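Local coordinates for protein NolR (Sinorhizobium fredii, PDB 4OMZ) that binds DNA as an ArsR-family winged helix-turn-helix transcription regulator, and probably controls the expression of rhizobial nodulation and symbiosis genes, at residues D88-M91 and K92-A96; L32-L35 and D36-K40. One frame throughout, in Å; residues are numbered along the deposited sequence.

Contact 1 (D88-M91 and K92-A96); sequences DSVM and KILGA
The first turns of helix 88-101, the C-terminal helix that follows the beta hairpin of the winged helix-turn-helix fold, bring Asp88 against Lys92 and Val90 against Leu94. Four successive i to i+4 bonds carry the backbone: Lys92 N to Asp88 O, Ile93 N to Ser89 O, Leu94 N to Val90 O at 2.9 Å and Gly95 N to Met91 O. The bond from Leu94 is the straightest, 168° at its hydrogen.

On one flank the lysine chain runs back along the first turn. With CG beside its own backbone N (chi1 -81°), CG of Lys92 lies 3.5 Å from Asp88 O, and CE comes to 3.1 Å from Asp88 OD2. The chain then bends at chi4, which leaves Lys92 NZ 4.4 Å from Asp88 OD2, too far for a salt bridge; the amine instead pairs with Glu99 of the second subunit. A methionine in place of Lys92 would probably leave that glutamate without its cationic mate and weaken the tie between subunits.

On another flank Val90 and Leu94 run alongside each other one turn apart, Val90 CG1 4.1 Å from Leu94 CG. Val90 CG1 stands anti to the backbone N (chi1 169°), which turns it to the carbonyl side, next to the Leu94 side chain. Ile93 packs on Phe22 and Met26 of helix 10-26 and on Ala96 of the second subunit. The result is an amphipathic helix start, here serving both the domain core and the dimer interface of an ArsR-type regulator.

Contact 2 (L32-L35 and D36-K40); sequences LLIL and DSLVK
In the last turns of helix 29-40, Asp36 gives its N-H to Leu32 O at 2.9 Å, while its CB rests 3.4 Å from the same oxygen. Its carboxylate swings clear of the preceding turn, and OD2 of Asp36 makes a long salt bridge of 3.8 Å with Lys40 NZ.

Ser37 comes next and grips Leu33 O twice. Its N-H bonds at 3.0 Å, and its hydroxyl OG, placed beside the backbone N by a chi1 of -51°, donates to the same oxygen at 2.8 Å. The two donors arrive from opposite faces of the carbonyl plane, OG tilted 32° from it.

Leu38 donates its N-H to Ile34 O and lays its side chain alongside that of Ile34, CD1 being 3.8 Å from Ile34 CG2. This pair faces Leu48 of helix 45-51. Val39 closes the set with a more bent bond, 139° at the hydrogen, from its N to Leu35 O, and its CG2 branch sits near that oxygen.

Chemically, the buried Ser37 hydroxyl spends its proton on the helix's own backbone, which pays for a polar group in a largely apolar setting.

In the fold
From the N terminus, helix 10-26 leads into helix 29-40, where contact 2 (32-35 with 36-40) falls entirely within one helix. The chain then passes through helices 45-51 and 56-68 and the hairpin of strands 73-77 and 80-84 before contact 1 (88-91 with 92-96) opens helix 88-101. Neither contact closes a loop, and they neither nest nor cross: they stand in series, their centres about 11 Å apart. Their helices nonetheless meet, Val90 packing on Leu35 and Leu94 on Asp36 and Val39, so the C-terminal helix is joined to the helix-turn-helix core. Both also pack against the second subunit, so the same two helices take part in the dimer interface.

Contact 1 (D88-M91 and K92-A96)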
ATOM      1  N   ASP A  88     -11.927   7.818  -4.312  1.00 19.35           N
ATOM      2  CA  ASP A  88     -11.037   8.928  -4.001  1.00 23.28           C
ATOM      3  C   ASP A  88      -9.733   8.432  -3.361  1.00 24.11           C
ATOM      4  O   ASP A  88      -8.653   8.959  -3.639  1.00 18.86           O
ATOM      5  CB  ASP A  88     -11.737   9.933  -3.088  1.00 30.78           C
ATOM      6  CG  ASP A  88     -10.809  11.034  -2.625  1.00 45.46           C
ATOM      7  OD1 ASP A  88     -10.571  11.975  -3.410  1.00 49.24           O
ATOM      8  OD2 ASP A  88     -10.326  10.961  -1.475  1.00 54.86           O
ATOM      9  N   SER A  89      -9.844   7.421  -2.502  1.00 19.17           N
ATOM     10  CA  SER A  89      -8.683   6.802  -1.864  1.00 23.04           C
ATOM     11  C   SER A  89      -7.695   6.230  -2.884  1.00 29.50           C
ATOM     12  O   SER A  89      -6.493   6.546  -2.860  1.00 25.85           O
ATOM     13  CB  SER A  89      -9.132   5.686  -0.924  1.00 31.33           C
ATOM     14  OG  SER A  89      -9.912   6.193   0.138  1.00 48.08           O
ATOM     15  N   VAL A  90      -8.215   5.387  -3.773  1.00 32.00           N
ATOM     16  CA  VAL A  90      -7.399   4.767  -4.809  1.00 38.59           C
ATOM     17  C   VAL A  90      -6.734   5.848  -5.645  1.00 34.31           C
ATOM     18  O   VAL A  90      -5.548   5.766  -5.946  1.00 40.71           O
ATOM     19  CB  VAL A  90      -8.229   3.833  -5.728  1.00 18.55           C
ATOM     20  CG1 VAL A  90      -7.415   3.419  -6.946  1.00 19.04           C
ATOM     21  CG2 VAL A  90      -8.679   2.604  -4.959  1.00 18.76           C
ATOM     22  N   MET A  91      -7.488   6.883  -5.990  1.00 24.97           N
ATOM     23  CA  MET A  91      -6.929   7.948  -6.804  1.00 28.89           C
ATOM     24  C   MET A  91      -5.821   8.705  -6.081  1.00 27.22           C
ATOM     25  O   MET A  91      -4.830   9.093  -6.702  1.00 33.31           O
ATOM     26  CB  MET A  91      -8.030   8.908  -7.257  1.00 23.85           C
ATOM     27  CG  MET A  91      -8.709   8.442  -8.532  1.00 23.37           C
ATOM     28  SD  MET A  91     -10.310   9.200  -8.832  1.00 56.70           S
ATOM     29  CE  MET A  91     -11.203   7.772  -9.433  1.00 60.43           C
ATOM     30  N   LYS A  92      -5.966   8.902  -4.776  1.00 18.73           N
ATOM     31  CA  LYS A  92      -4.920   9.584  -4.023  1.00 22.77           C
ATOM     32  C   LYS A  92      -3.652   8.738  -3.956  1.00 24.97           C
ATOM     33  O   LYS A  92      -2.541   9.258  -4.107  1.00 24.74           O
ATOM     34  CB  LYS A  92      -5.402   9.941  -2.619  1.00 19.24           C
ATOM     35  CG  LYS A  92      -6.250  11.204  -2.590  1.00 19.99           C
ATOM     36  CD  LYS A  92      -7.043  11.339  -1.303  1.00 23.69           C
ATOM     37  CE  LYS A  92      -7.723  12.687  -1.240  1.00 24.82           C
ATOM     38  NZ  LYS A  92      -6.941  13.650  -0.425  1.00 47.53           N
ATOM     39  N   ILE A  93      -3.808   7.433  -3.744  1.00 26.27           N
ATOM     40  CA  ILE A  93      -2.630   6.571  -3.688  1.00 35.22           C
ATOM     41  C   ILE A  93      -1.957   6.489  -5.059  1.00 36.37           C
ATOM     42  O   ILE A  93      -0.734   6.570  -5.151  1.00 41.28           O
ATOM     43  CB  ILE A  93      -2.971   5.161  -3.182  1.00 29.02           C
ATOM     44  CG1 ILE A  93      -3.459   5.237  -1.733  1.00 25.09           C
ATOM     45  CG2 ILE A  93      -1.752   4.255  -3.264  1.00 18.85           C
ATOM     46  CD1 ILE A  93      -2.473   5.888  -0.794  1.00 18.80           C
ATOM     47  N   LEU A  94      -2.752   6.355  -6.118  1.00 34.23           N
ATOM     48  CA  LEU A  94      -2.207   6.336  -7.475  1.00 29.01           C
ATOM     49  C   LEU A  94      -1.500   7.649  -7.771  1.00 25.02           C
ATOM     50  O   LEU A  94      -0.520   7.669  -8.500  1.00 21.19           O
ATOM     51  CB  LEU A  94      -3.296   6.083  -8.527  1.00 20.03           C
ATOM     52  CG  LEU A  94      -3.935   4.698  -8.688  1.00 20.09           C
ATOM     53  CD1 LEU A  94      -4.860   4.695  -9.897  1.00 22.33           C
ATOM     54  CD2 LEU A  94      -2.886   3.622  -8.843  1.00 20.75           C
ATOM     55  N   GLY A  95      -2.009   8.746  -7.218  1.00 20.15           N
ATOM     56  CA  GLY A  95      -1.376  10.042  -7.382  1.00 20.96           C
ATOM     57  C   GLY A  95      -0.012  10.049  -6.716  1.00 31.58           C
ATOM     58  O   GLY A  95       0.982  10.508  -7.289  1.00 22.27           O
ATOM     59  N   ALA A  96       0.028   9.536  -5.489  1.00 37.53           N
ATOM     60  CA  ALA A  96       1.279   9.423  -4.754  1.00 27.30           C
ATOM     61  C   ALA A  96       2.303   8.598  -5.530  1.00 22.97           C
ATOM     62  O   ALA A  96       3.417   9.050  -5.759  1.00 25.44           O
ATOM     63  CB  ALA A  96       1.027   8.811  -3.393  1.00 20.56           C
TER

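Contact 2 (L32-L35 and D36-K40)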
ATOM      1  N   LEU A  32      -2.987  -3.517  -8.680  1.00 41.40           N
ATOM      2  CA  LEU A  32      -2.574  -2.177  -9.068  1.00 41.33           C
ATOM      3  C   LEU A  32      -2.898  -1.917 -10.540  1.00 42.13           C
ATOM      4  O   LEU A  32      -3.438  -0.859 -10.893  1.00 42.14           O
ATOM      5  CB  LEU A  32      -1.081  -2.004  -8.798  1.00 41.19           C
ATOM      6  CG  LEU A  32      -0.626  -0.771  -8.027  1.00 40.53           C
ATOM      7  CD1 LEU A  32      -1.600  -0.441  -6.912  1.00 39.81           C
ATOM      8  CD2 LEU A  32       0.758  -1.022  -7.456  1.00 40.31           C
ATOM      9  N   LEU A  33      -2.588  -2.896 -11.392  1.00 47.11           N
ATOM     10  CA  LEU A  33      -2.887  -2.800 -12.823  1.00 45.82           C
ATOM     11  C   LEU A  33      -4.399  -2.742 -13.076  1.00 43.90           C
ATOM     12  O   LEU A  33      -4.885  -1.959 -13.910  1.00 44.09           O
ATOM     13  CB  LEU A  33      -2.261  -3.976 -13.574  1.00 45.14           C
ATOM     14  CG  LEU A  33      -0.730  -4.013 -13.562  1.00 45.79           C
ATOM     15  CD1 LEU A  33      -0.216  -5.312 -14.153  1.00 45.56           C
ATOM     16  CD2 LEU A  33      -0.150  -2.819 -14.310  1.00 44.86           C
ATOM     17  N   ILE A  34      -5.131  -3.581 -12.347  1.00 43.51           N
ATOM     18  CA  ILE A  34      -6.587  -3.585 -12.377  1.00 43.51           C
ATOM     19  C   ILE A  34      -7.159  -2.215 -11.999  1.00 48.07           C
ATOM     20  O   ILE A  34      -8.002  -1.681 -12.707  1.00 43.38           O
ATOM     21  CB  ILE A  34      -7.168  -4.649 -11.429  1.00 43.25           C
ATOM     22  CG1 ILE A  34      -6.849  -6.055 -11.941  1.00 43.97           C
ATOM     23  CG2 ILE A  34      -8.671  -4.460 -11.270  1.00 43.15           C
ATOM     24  CD1 ILE A  34      -6.992  -7.138 -10.891  1.00 43.76           C
ATOM     25  N   LEU A  35      -6.705  -1.653 -10.883  1.00 42.28           N
ATOM     26  CA  LEU A  35      -7.219  -0.362 -10.426  1.00 46.17           C
ATOM     27  C   LEU A  35      -6.854   0.769 -11.379  1.00 42.33           C
ATOM     28  O   LEU A  35      -7.629   1.704 -11.556  1.00 42.46           O
ATOM     29  CB  LEU A  35      -6.702  -0.036  -9.018  1.00 41.06           C
ATOM     30  CG  LEU A  35      -7.415  -0.743  -7.867  1.00 40.54           C
ATOM     31  CD1 LEU A  35      -6.641  -0.586  -6.581  1.00 39.78           C
ATOM     32  CD2 LEU A  35      -8.827  -0.211  -7.709  1.00 40.54           C
ATOM     33  N   ASP A  36      -5.676   0.683 -11.989  1.00 49.92           N
ATOM     34  CA  ASP A  36      -5.271   1.665 -12.990  1.00 47.67           C
ATOM     35  C   ASP A  36      -6.271   1.637 -14.148  1.00 47.09           C
ATOM     36  O   ASP A  36      -6.918   2.650 -14.494  1.00 47.66           O
ATOM     37  CB  ASP A  36      -3.853   1.369 -13.479  1.00 43.44           C
ATOM     38  CG  ASP A  36      -3.125   2.611 -13.952  1.00 55.82           C
ATOM     39  OD1 ASP A  36      -2.920   3.526 -13.127  1.00 58.30           O
ATOM     40  OD2 ASP A  36      -2.749   2.671 -15.141  1.00 64.16           O
ATOM     41  N   SER A  37      -6.463   0.436 -14.682  1.00 44.24           N
ATOM     42  CA  SER A  37      -7.365   0.247 -15.802  1.00 44.95           C
ATOM     43  C   SER A  37      -8.796   0.682 -15.472  1.00 44.79           C
ATOM     44  O   SER A  37      -9.436   1.373 -16.259  1.00 45.28           O
ATOM     45  CB  SER A  37      -7.336  -1.216 -16.235  1.00 45.36           C
ATOM     46  OG  SER A  37      -6.006  -1.658 -16.420  1.00 45.54           O
ATOM     47  N   LEU A  38      -9.281   0.297 -14.297  1.00 46.82           N
ATOM     48  CA  LEU A  38     -10.641   0.614 -13.874  1.00 44.04           C
ATOM     49  C   LEU A  38     -10.817   2.094 -13.563  1.00 43.90           C
ATOM     50  O   LEU A  38     -11.931   2.616 -13.628  1.00 44.11           O
ATOM     51  CB  LEU A  38     -11.023  -0.221 -12.655  1.00 43.44           C
ATOM     52  CG  LEU A  38     -11.236  -1.707 -12.937  1.00 43.74           C
ATOM     53  CD1 LEU A  38     -11.847  -2.404 -11.732  1.00 43.23           C
ATOM     54  CD2 LEU A  38     -12.125  -1.867 -14.160  1.00 48.64           C
ATOM     55  N   VAL A  39      -9.731   2.771 -13.207  1.00 47.08           N
ATOM     56  CA  VAL A  39      -9.823   4.210 -13.006  1.00 57.88           C
ATOM     57  C   VAL A  39      -9.966   4.898 -14.354  1.00 60.94           C
ATOM     58  O   VAL A  39     -10.688   5.890 -14.470  1.00 44.84           O
ATOM     59  CB  VAL A  39      -8.592   4.779 -12.254  1.00 48.11           C
ATOM     60  CG1 VAL A  39      -8.369   6.241 -12.602  1.00 43.70           C
ATOM     61  CG2 VAL A  39      -8.769   4.621 -10.757  1.00 45.30           C
ATOM     62  N   LYS A  40      -9.359   4.346 -15.403  1.00 62.39           N
ATOM     63  CA  LYS A  40      -9.403   5.126 -16.641  1.00 73.94           C
ATOM     64  C   LYS A  40     -10.464   4.635 -17.629  1.00 80.44           C
ATOM     65  O   LYS A  40     -10.701   5.288 -18.647  1.00 84.77           O
ATOM     66  CB  LYS A  40      -8.039   5.149 -17.344  1.00 79.61           C
ATOM     67  CG  LYS A  40      -6.863   4.741 -16.493  1.00 80.05           C
ATOM     68  CD  LYS A  40      -6.401   5.881 -15.603  1.00 75.70           C
ATOM     69  CE  LYS A  40      -4.957   5.709 -15.160  1.00 71.41           C
ATOM     70  NZ  LYS A  40      -3.999   6.071 -16.245  1.00 70.26           N
TER